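Local coordinates for cell cycle serine/threonine-protein kinase CDC5/MSD2 (Saccharomyces cerevisiae, PDB 6MF4) that phosphorylates proteins on serine and threonine during the cell cycle, including mitotic exit, and is represented here by its polo-box domain of two polo boxes, at residues H95-T100 with L115-I120; V198-Y203 with V210-S215; D216-F221 with K228-D233. All blocks are in the same frame, centred on the assembly; numbering follows the deposited sequence.

Interaction 1: H95-T100 with L115-I120; sequences HPMIVT and LSTEDI
Ser116 OG has two polar partners: it accepts the backbone N-H of Ile98, with Ile98 N to Ser116 OG at 3.3 Å and a nearly straight N-H...O angle of 170°, and it shares water 1 with Pro96 O. The contact lies at the start of edge strand 99-103 in the antiparallel sheet of the first polo box, where this strand pairs with strand 111-115 and the chain then turns back through a type I beta turn, Leu115 to Glu118. With chi1 at 44°, OG sits between the backbone N and the carbonyl carbon of Ser116, and this turns the hydroxyl toward the N-H of Ile98, just before the strand. The backbone returns a bond in the other direction, Ser116 N to Ile98 O at 2.9 Å, and Leu115 CA lies close to the same carbonyl oxygen. Val99 and Leu115 form a non-hydrogen-bonded antiparallel pair; their side chains share one face, with Val99 CG2 3.9 Å from Leu115 CD2, and both are buried. Within the turn, Thr117 OG1 donates to Asp119 OD2, meeting the carboxylate from well above its plane, while Asp119 OD1 accepts from the backbone N of Ala134. Met97 starts with CG anti to its own N (chi1 -167°), then bends at chi2 and chi3 and crosses Thr117 at about a right angle: Met97 SD lies 3.4 Å from Ser116 OG, and the methyl CE rests 3.5 Å from Thr117 CG2.

Interaction 2: V198-Y203 with V210-S215; sequences VFLRRY and VMFELS
Arg202 and Glu213 run side by side, pointing the same way, and meet through a side-on salt bridge. Arg202 NE donates to Glu213 OE2 at 2.7 Å and Arg202 NH2 to Glu213 OE1 at 3.0 Å. The arginine leaves the strand with CG opposite N and bends at chi3 (63°), bringing the NE edge of the guanidinium round to the carboxylate. The two planes remain 49° apart: OE1 uses its syn lone pair, whereas OE2 is approached from above the carboxylate plane. Both side chains are buried, with helices 56-82 and 269-283 packing against them. Arg201 instead extends from CG to NE along Ser215, whose O lies 3.6 Å above the centre of the guanidinium plane; water 3 joins Arg201 NH1 to Leu214 O. Ser215 OG, placed by chi1 of 61°, accepts Phe199 N at 2.9 Å, and Ser215 CB approaches Phe199 CE1 obliquely at 3.4 Å. On the face of Leu200, Tyr203, Phe212 and Leu214, Leu200 CD1 touches both Phe212 CB and Leu214 CD2, each at 3.8 Å, while Tyr203 CB meets Phe212 CD1. The bulge lets the two successive arginines start out on roughly the same side. Glu213 O receives Arg201 N at 2.9 Å and, weakly, Arg202 N, and the register slips by one residue: a classic beta bulge in the hairpin of strands 200-205 and 209-214, in the antiparallel sheet of the second polo box.

Interaction 3: D216-F221 with K228-D233; sequences DGTFQF and KMAISD
Four backbone hydrogen bonds tie Phe219 and Phe221 to Ile231 and Met229, one in each direction per pair. Phe219 N donates to Ile231 O along an almost straight line (173°), and Ile231 N returns to Phe219 O at 2.7 Å; Phe221 N to Met229 O is also 2.7 Å, and Met229 N donates back to Phe221 O at 3.0 Å. Between them Gln220 and Ala230 form a non-hydrogen-bonded pair with CA atoms 4.2 Å apart, and CA-H...O contacts such as Ala230 CA to Phe219 O accompany the bonds. These alternating pairs define the antiparallel hairpin of strands 219-223 and 228-232, in the middle of the second polo box's sheet. The apolar side-chain contact is on the face of Phe219, Phe221, Met229 and Ile231, where helix 269-283 packs on Phe219, Phe221 and Met229. Phe221 CE1 reaches Ile231 CG1 obliquely at 4.1 Å, and Met229 O lies in the ring plane of Phe221, at its edge. On the other face Gln220 has CG anti to N (chi1 -177°) and the chain extended beyond it: OE1 accepts Val99 N, NE2 donates to Asn222 OD1, and Gln220 NE2 passes Lys228 CD at 4.0 Å. Thr218 OG1 makes a van der Waals touch with Ser232 CB at 3.5 Å. Polar contacts lie at the start of the hairpin: Asp216 OD1 accepts Thr218 N at 3.1 Å in an Asx turn, the donor standing above the carboxylate plane, and Thr218 OG1 binds water 4.

Overall arrangement
Interactions 2 and 3 are buried neighbours in one sheet of the second polo box, joined directly where strands 209-214 and 219-223 pair through Phe212 N and Gln220 O. Interaction 1 belongs to the first polo box and is only partly buried, with two bridging waters. Their chemistry follows: a serine hydroxyl and a short turn in interaction 1, a buried ion pair and a bulge in interaction 2, regular ladder bonding with an apolar face in interaction 3. The boxes meet around 95-100, where Val99 packs on Leu214 of interaction 2 and its backbone N joins it to Gln220 of interaction 3.

Interaction 1: H95-T100 with L115-I120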
# COMPACT_ATOMS: atom_id res chain seq x y z
N HIS A 95 -1.18 -10.22 -9.38
CA HIS A 95 -0.91 -8.79 -9.36
C HIS A 95 -1.55 -8.17 -8.11
O HIS A 95 -2.74 -8.39 -7.85
CB HIS A 95 -1.45 -8.10 -10.62
CG HIS A 95 -0.53 -8.20 -11.80
ND1 HIS A 95 0.84 -8.18 -11.68
CD2 HIS A 95 -0.79 -8.31 -13.12
CE1 HIS A 95 1.39 -8.27 -12.88
NE2 HIS A 95 0.42 -8.35 -13.78
N PRO A 96 -0.78 -7.39 -7.34
CA PRO A 96 -1.37 -6.77 -6.15
C PRO A 96 -2.11 -5.49 -6.48
O PRO A 96 -1.98 -4.95 -7.59
CB PRO A 96 -0.15 -6.47 -5.28
CG PRO A 96 0.91 -6.16 -6.26
CD PRO A 96 0.67 -7.10 -7.43
N MET A 97 -2.89 -5.02 -5.52
CA MET A 97 -3.43 -3.67 -5.53
C MET A 97 -2.28 -2.69 -5.58
O MET A 97 -1.28 -2.90 -4.89
CB MET A 97 -4.27 -3.43 -4.28
CG MET A 97 -5.13 -2.18 -4.32
SD MET A 97 -6.35 -2.20 -5.64
CE MET A 97 -6.90 -3.91 -5.62
N ILE A 98 -2.39 -1.63 -6.37
CA ILE A 98 -1.36 -0.59 -6.36
C ILE A 98 -1.98 0.80 -6.33
O ILE A 98 -3.12 1.01 -6.74
CB ILE A 98 -0.40 -0.69 -7.58
CG1 ILE A 98 -1.12 -0.36 -8.89
CG2 ILE A 98 0.24 -2.08 -7.64
CD1 ILE A 98 -0.16 -0.22 -10.06
N VAL A 99 -1.20 1.74 -5.80
CA VAL A 99 -1.54 3.15 -5.83
C VAL A 99 -1.08 3.72 -7.16
O VAL A 99 0.10 3.65 -7.50
CB VAL A 99 -0.86 3.90 -4.67
CG1 VAL A 99 -1.16 5.39 -4.75
CG2 VAL A 99 -1.32 3.33 -3.35
N THR A 100 -2.02 4.28 -7.93
CA THR A 100 -1.72 4.76 -9.27
C THR A 100 -1.57 6.28 -9.30
O THR A 100 -1.02 6.84 -10.25
CB THR A 100 -2.83 4.36 -10.26
OG1 THR A 100 -4.08 4.91 -9.82
CG2 THR A 100 -2.94 2.85 -10.35
N LEU A 115 -6.43 4.13 -6.48
CA LEU A 115 -5.95 2.75 -6.59
C LEU A 115 -6.19 2.21 -8.00
O LEU A 115 -6.90 2.82 -8.79
CB LEU A 115 -6.64 1.86 -5.56
CG LEU A 115 -6.45 2.24 -4.10
CD1 LEU A 115 -7.28 1.33 -3.20
CD2 LEU A 115 -4.98 2.17 -3.71
N SER A 116 -5.60 1.06 -8.29
CA SER A 116 -5.70 0.46 -9.63
C SER A 116 -7.13 0.02 -9.94
O SER A 116 -7.49 -0.20 -11.10
CB SER A 116 -4.73 -0.71 -9.76
OG SER A 116 -4.77 -1.53 -8.61
N THR A 117 -7.95 -0.11 -8.90
CA THR A 117 -9.38 -0.36 -9.05
C THR A 117 -10.15 0.90 -9.44
O THR A 117 -11.36 0.85 -9.70
CB THR A 117 -9.97 -0.87 -7.75
OG1 THR A 117 -9.63 0.06 -6.71
CG2 THR A 117 -9.43 -2.25 -7.41
N GLU A 118 -9.43 2.02 -9.46
CA GLU A 118 -9.96 3.38 -9.67
C GLU A 118 -10.75 3.87 -8.46
O GLU A 118 -11.38 4.93 -8.51
CB GLU A 118 -10.80 3.46 -10.95
CG GLU A 118 -9.95 3.29 -12.21
CD GLU A 118 -10.75 3.39 -13.50
OE1 GLU A 118 -11.99 3.49 -13.45
OE2 GLU A 118 -10.12 3.38 -14.58
N ASP A 119 -10.71 3.12 -7.36
CA ASP A 119 -11.20 3.64 -6.09
C ASP A 119 -10.36 4.85 -5.69
O ASP A 119 -9.17 4.91 -5.99
CB ASP A 119 -11.13 2.58 -4.98
CG ASP A 119 -11.91 1.31 -5.31
OD1 ASP A 119 -12.93 1.39 -6.02
OD2 ASP A 119 -11.48 0.24 -4.84
N ILE A 120 -10.98 5.79 -4.99
CA ILE A 120 -10.29 6.98 -4.51
C ILE A 120 -10.44 7.08 -3.00
O ILE A 120 -11.54 7.01 -2.47
CB ILE A 120 -10.84 8.25 -5.18
CG1 ILE A 120 -10.47 8.25 -6.67
CG2 ILE A 120 -10.27 9.51 -4.52
CD1 ILE A 120 -11.19 9.29 -7.49
O HOH W 1 -3.60 -3.86 -9.53
O HOH W 2 -6.23 3.99 -11.41

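Interaction 2: V198-Y203 with V210-S215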
# COMPACT_ATOMS: atom_id res chain seq x y z
N VAL A 198 -9.41 -2.60 -0.54
CA VAL A 198 -8.16 -2.22 0.10
C VAL A 198 -8.15 -0.72 0.34
O VAL A 198 -8.71 0.03 -0.45
CB VAL A 198 -6.95 -2.61 -0.79
CG1 VAL A 198 -5.65 -2.04 -0.24
CG2 VAL A 198 -6.84 -4.12 -0.92
N PHE A 199 -7.53 -0.29 1.44
CA PHE A 199 -7.29 1.13 1.67
C PHE A 199 -5.86 1.35 2.16
O PHE A 199 -5.16 0.40 2.53
CB PHE A 199 -8.30 1.71 2.67
CG PHE A 199 -8.07 1.31 4.10
CD1 PHE A 199 -8.41 0.04 4.54
CD2 PHE A 199 -7.55 2.21 5.01
CE1 PHE A 199 -8.20 -0.33 5.86
CE2 PHE A 199 -7.34 1.85 6.33
CZ PHE A 199 -7.67 0.57 6.75
N LEU A 200 -5.44 2.60 2.16
CA LEU A 200 -4.10 2.98 2.58
C LEU A 200 -4.05 3.19 4.09
O LEU A 200 -4.73 4.07 4.61
CB LEU A 200 -3.66 4.25 1.86
CG LEU A 200 -2.29 4.82 2.21
CD1 LEU A 200 -1.21 3.85 1.76
CD2 LEU A 200 -2.10 6.18 1.57
N ARG A 201 -3.26 2.39 4.78
CA ARG A 201 -3.15 2.50 6.23
C ARG A 201 -2.13 3.55 6.65
O ARG A 201 -2.34 4.30 7.59
CB ARG A 201 -2.76 1.17 6.85
CG ARG A 201 -3.81 0.08 6.77
CD ARG A 201 -3.17 -1.24 7.16
NE ARG A 201 -4.15 -2.19 7.65
CZ ARG A 201 -3.87 -3.45 7.97
NH1 ARG A 201 -2.64 -3.93 7.84
NH2 ARG A 201 -4.84 -4.24 8.41
N ARG A 202 -0.99 3.57 5.95
CA ARG A 202 0.08 4.49 6.29
C ARG A 202 0.92 4.78 5.06
O ARG A 202 1.17 3.90 4.25
CB ARG A 202 0.96 3.91 7.41
CG ARG A 202 2.09 4.83 7.86
CD ARG A 202 2.69 4.39 9.20
NE ARG A 202 3.30 3.07 9.13
CZ ARG A 202 3.69 2.37 10.19
NH1 ARG A 202 3.52 2.85 11.42
NH2 ARG A 202 4.23 1.17 10.03
N TYR A 203 1.31 6.05 4.93
CA TYR A 203 2.29 6.43 3.93
C TYR A 203 3.46 7.12 4.62
O TYR A 203 3.28 7.73 5.68
CB TYR A 203 1.69 7.35 2.87
CG TYR A 203 1.34 8.73 3.39
CD1 TYR A 203 2.29 9.74 3.42
CD2 TYR A 203 0.07 9.00 3.86
CE1 TYR A 203 1.97 11.00 3.90
CE2 TYR A 203 -0.26 10.26 4.34
CZ TYR A 203 0.70 11.25 4.36
OH TYR A 203 0.38 12.50 4.84
N VAL A 210 8.72 7.21 -1.73
CA VAL A 210 7.54 7.23 -0.88
C VAL A 210 7.06 5.79 -0.71
O VAL A 210 7.07 5.00 -1.65
CB VAL A 210 6.42 8.14 -1.45
CG1 VAL A 210 6.06 7.73 -2.87
CG2 VAL A 210 5.21 8.11 -0.55
N MET A 211 6.64 5.48 0.51
CA MET A 211 6.29 4.13 0.91
C MET A 211 4.81 4.07 1.30
O MET A 211 4.37 4.84 2.15
CB MET A 211 7.18 3.69 2.08
CG MET A 211 6.84 2.36 2.73
SD MET A 211 8.03 2.01 4.05
CE MET A 211 7.45 0.42 4.62
N PHE A 212 4.08 3.16 0.66
CA PHE A 212 2.66 2.96 0.94
C PHE A 212 2.43 1.61 1.59
O PHE A 212 2.92 0.58 1.10
CB PHE A 212 1.82 3.07 -0.34
CG PHE A 212 1.97 4.38 -1.06
CD1 PHE A 212 1.40 5.54 -0.55
CD2 PHE A 212 2.65 4.45 -2.26
CE1 PHE A 212 1.53 6.74 -1.22
CE2 PHE A 212 2.77 5.65 -2.94
CZ PHE A 212 2.21 6.80 -2.42
N GLU A 213 1.69 1.60 2.69
CA GLU A 213 1.33 0.38 3.39
C GLU A 213 -0.18 0.15 3.24
O GLU A 213 -0.98 0.84 3.86
CB GLU A 213 1.74 0.48 4.87
CG GLU A 213 3.22 0.77 5.04
CD GLU A 213 3.64 1.00 6.48
OE1 GLU A 213 3.45 0.09 7.32
OE2 GLU A 213 4.18 2.09 6.76
N LEU A 214 -0.54 -0.81 2.39
CA LEU A 214 -1.94 -1.08 2.08
C LEU A 214 -2.53 -2.12 3.03
O LEU A 214 -1.81 -2.92 3.62
CB LEU A 214 -2.09 -1.56 0.64
CG LEU A 214 -1.56 -0.61 -0.44
CD1 LEU A 214 -1.80 -1.20 -1.82
CD2 LEU A 214 -2.19 0.77 -0.33
N SER A 215 -3.85 -2.10 3.15
CA SER A 215 -4.54 -2.86 4.19
C SER A 215 -4.53 -4.37 3.97
O SER A 215 -4.90 -5.12 4.87
CB SER A 215 -5.98 -2.37 4.32
OG SER A 215 -6.69 -2.56 3.11
O HOH W 3 -0.43 -2.65 6.37

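Interaction 3: D216-F221 with K228-D233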
# COMPACT_ATOMS: atom_id res chain seq x y z
N ASP A 216 -4.11 -4.82 2.78
CA ASP A 216 -4.01 -6.25 2.52
C ASP A 216 -2.60 -6.78 2.77
O ASP A 216 -2.32 -7.95 2.54
CB ASP A 216 -4.44 -6.57 1.08
CG ASP A 216 -3.60 -5.87 0.03
OD1 ASP A 216 -2.75 -5.03 0.40
OD2 ASP A 216 -3.81 -6.14 -1.17
N GLY A 217 -1.71 -5.91 3.24
CA GLY A 217 -0.35 -6.30 3.57
C GLY A 217 0.65 -6.04 2.46
O GLY A 217 1.83 -6.36 2.59
N THR A 218 0.18 -5.44 1.37
CA THR A 218 1.06 -5.06 0.27
C THR A 218 1.79 -3.76 0.59
O THR A 218 1.21 -2.83 1.16
CB THR A 218 0.27 -4.92 -1.05
OG1 THR A 218 -0.17 -6.21 -1.47
CG2 THR A 218 1.12 -4.30 -2.15
N PHE A 219 3.07 -3.71 0.23
CA PHE A 219 3.88 -2.51 0.36
C PHE A 219 4.27 -2.01 -1.01
O PHE A 219 4.73 -2.79 -1.85
CB PHE A 219 5.14 -2.79 1.19
CG PHE A 219 4.86 -3.14 2.62
CD1 PHE A 219 4.56 -4.44 2.99
CD2 PHE A 219 4.90 -2.16 3.61
CE1 PHE A 219 4.31 -4.76 4.31
CE2 PHE A 219 4.65 -2.48 4.93
CZ PHE A 219 4.35 -3.78 5.28
N GLN A 220 4.09 -0.72 -1.26
CA GLN A 220 4.48 -0.12 -2.53
C GLN A 220 5.53 0.95 -2.30
O GLN A 220 5.43 1.74 -1.36
CB GLN A 220 3.26 0.47 -3.24
CG GLN A 220 3.59 1.05 -4.60
CD GLN A 220 2.35 1.50 -5.34
OE1 GLN A 220 1.27 0.96 -5.13
NE2 GLN A 220 2.51 2.51 -6.20
N PHE A 221 6.53 0.96 -3.18
CA PHE A 221 7.63 1.91 -3.09
C PHE A 221 7.79 2.64 -4.42
O PHE A 221 8.13 2.02 -5.43
CB PHE A 221 8.92 1.19 -2.71
CG PHE A 221 8.82 0.40 -1.44
CD1 PHE A 221 8.29 -0.87 -1.44
CD2 PHE A 221 9.27 0.94 -0.24
CE1 PHE A 221 8.19 -1.60 -0.27
CE2 PHE A 221 9.17 0.21 0.93
CZ PHE A 221 8.64 -1.06 0.91
N LYS A 228 8.63 1.90 -9.94
CA LYS A 228 7.91 1.54 -8.73
C LYS A 228 7.98 0.05 -8.51
O LYS A 228 8.03 -0.74 -9.46
CB LYS A 228 6.44 1.96 -8.79
CG LYS A 228 6.20 3.33 -9.36
CD LYS A 228 4.70 3.60 -9.41
CE LYS A 228 4.37 4.79 -10.29
NZ LYS A 228 5.42 5.83 -10.22
N MET A 229 7.99 -0.33 -7.24
CA MET A 229 8.00 -1.73 -6.87
C MET A 229 6.99 -1.97 -5.77
O MET A 229 6.87 -1.15 -4.85
CB MET A 229 9.39 -2.16 -6.43
CG MET A 229 10.38 -2.25 -7.58
SD MET A 229 12.09 -2.47 -7.03
CE MET A 229 11.91 -3.82 -5.87
N ALA A 230 6.25 -3.06 -5.89
CA ALA A 230 5.32 -3.48 -4.85
C ALA A 230 5.71 -4.86 -4.34
O ALA A 230 5.97 -5.77 -5.12
CB ALA A 230 3.90 -3.48 -5.38
N ILE A 231 5.76 -4.99 -3.02
CA ILE A 231 6.06 -6.26 -2.37
C ILE A 231 4.78 -6.83 -1.76
O ILE A 231 4.10 -6.16 -0.98
CB ILE A 231 7.12 -6.09 -1.26
CG1 ILE A 231 8.38 -5.42 -1.80
CG2 ILE A 231 7.45 -7.42 -0.62
CD1 ILE A 231 9.13 -6.22 -2.87
N SER A 232 4.44 -8.07 -2.12
CA SER A 232 3.23 -8.70 -1.63
C SER A 232 3.46 -10.15 -1.23
O SER A 232 4.54 -10.70 -1.41
CB SER A 232 2.12 -8.63 -2.69
OG SER A 232 2.50 -9.30 -3.88
N ASP A 233 2.40 -10.76 -0.69
CA ASP A 233 2.45 -12.14 -0.23
C ASP A 233 3.58 -12.34 0.77
O ASP A 233 4.40 -13.25 0.64
CB ASP A 233 2.60 -13.09 -1.41
CG ASP A 233 2.32 -14.54 -1.04
OD1 ASP A 233 1.70 -14.78 0.02
OD2 ASP A 233 2.71 -15.44 -1.81
O HOH W 4 0.03 -8.53 -0.09